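Side-chain contact in glycosylation Associate Protein 1 (Streptococcus agalactiae serotype V, PDB 6OYC), which probably works in the accessory Sec system, within a three-protein complex linked to the glycosylation and secretion of a surface adhesin: residues N54-P57 / N58-Y61. Residues are numbered along the deposited sequence; the frame is centred on the assembly and turned at random.
Sequences NYMP and NLRY
Arg60 folds back over the turn that precedes its helix and brings the NH2 corner of its guanidinium up against two backbone carbonyls. NH2 lies 3.3 Å from Met56 O and 3.2 Å from Pro57 O; both oxygens meet the group at its edge, near its plane, in bent and weak hydrogen bonds, the one to Pro57 O with an angle of 141° at the hydrogen. Bends at chi2 (125°) and chi3 (-51°) curl the chain back far enough for this. A water in the guanidinium plane closes a triangle, accepting from Arg60 NH2 and donating to Met56 O at 2.9 Å. Met56 O also takes a weak bond from Leu59 N (3.0 Å), so three donors share this carbonyl. Of the other guanidinium nitrogens, NE forms a salt bridge with Asp150, and NH1 is hydrogen-bonded to the hydroxyl of Tyr73. The side chains of Met56 and Leu59 cross at about a right angle, touching at CB to CB (3.8 Å) and, more loosely, where Met56 CE approaches Leu59 CD1. Asn58 stands at the N-cap position, but its side chain makes no capping bond; OD1 takes a hydrogen bond from Asn130 ND2. The arrangement is a type I beta turn, Met56 to Leu59, at the end of the loop joining strand 48-52 of the seven-stranded parallel sheet to helix 59-65, with an arginine of the first helical turn reaching back to the turn carbonyls.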
# COMPACT_ATOMS: atom_id res chain seq x y z
N ASN A 54 9.31 10.29 -7.18
CA ASN A 54 9.13 11.10 -5.98
C ASN A 54 10.18 10.76 -4.94
O ASN A 54 10.89 9.76 -5.03
CB ASN A 54 7.73 10.92 -5.39
CG ASN A 54 7.44 9.48 -5.00
OD1 ASN A 54 7.62 8.56 -5.80
ND2 ASN A 54 6.98 9.28 -3.78
N TYR A 55 10.26 11.62 -3.93
CA TYR A 55 11.20 11.46 -2.82
C TYR A 55 10.81 10.24 -1.97
O TYR A 55 9.70 10.18 -1.43
CB TYR A 55 11.17 12.76 -2.00
CG TYR A 55 12.09 12.84 -0.80
CD1 TYR A 55 13.46 12.61 -0.91
CD2 TYR A 55 11.58 13.17 0.45
CE1 TYR A 55 14.29 12.71 0.18
CE2 TYR A 55 12.40 13.28 1.55
CZ TYR A 55 13.75 13.04 1.41
OH TYR A 55 14.57 13.14 2.50
N MET A 56 11.71 9.27 -1.84
CA MET A 56 11.39 8.02 -1.14
C MET A 56 12.54 7.57 -0.24
O MET A 56 13.22 6.57 -0.50
CB MET A 56 11.04 6.92 -2.16
CG MET A 56 9.68 7.13 -2.82
SD MET A 56 8.40 6.71 -1.62
CE MET A 56 8.17 4.96 -1.99
N PRO A 57 12.77 8.29 0.87
CA PRO A 57 13.89 7.91 1.76
C PRO A 57 13.74 6.52 2.37
O PRO A 57 14.74 5.95 2.83
CB PRO A 57 13.87 9.00 2.84
CG PRO A 57 12.45 9.54 2.79
CD PRO A 57 12.03 9.46 1.37
N ASN A 58 12.54 5.95 2.38
CA ASN A 58 12.30 4.62 2.92
C ASN A 58 12.10 3.58 1.82
O ASN A 58 11.44 2.56 2.03
CB ASN A 58 11.10 4.62 3.85
CG ASN A 58 11.31 3.74 5.03
OD1 ASN A 58 12.36 3.81 5.68
ND2 ASN A 58 10.34 2.86 5.31
N LEU A 59 12.68 3.83 0.63
CA LEU A 59 12.35 3.03 -0.54
C LEU A 59 12.80 1.58 -0.38
O LEU A 59 12.11 0.65 -0.83
CB LEU A 59 12.97 3.66 -1.78
CG LEU A 59 12.79 2.93 -3.11
CD1 LEU A 59 11.32 2.67 -3.40
CD2 LEU A 59 13.42 3.74 -4.26
N ARG A 60 13.96 1.36 0.25
CA ARG A 60 14.49 0.00 0.27
C ARG A 60 13.65 -0.90 1.19
O ARG A 60 13.36 -2.05 0.83
CB ARG A 60 15.97 0.02 0.67
CG ARG A 60 16.93 0.40 -0.52
CD ARG A 60 17.84 1.59 -0.21
NE ARG A 60 17.10 2.73 0.30
CZ ARG A 60 16.59 3.71 -0.45
NH1 ARG A 60 16.78 3.70 -1.78
NH2 ARG A 60 15.91 4.69 0.12
N TYR A 61 13.22 -0.39 2.35
CA TYR A 61 12.27 -1.16 3.14
C TYR A 61 10.96 -1.34 2.40
O TYR A 61 10.37 -2.42 2.44
CB TYR A 61 12.01 -0.51 4.51
CG TYR A 61 13.09 -0.83 5.49
CD1 TYR A 61 13.43 -2.16 5.77
CD2 TYR A 61 13.81 0.17 6.13
CE1 TYR A 61 14.45 -2.47 6.67
CE2 TYR A 61 14.82 -0.12 7.02
CZ TYR A 61 15.14 -1.44 7.27
OH TYR A 61 16.14 -1.73 8.15
O HOH W 1 15.54 6.41 -2.19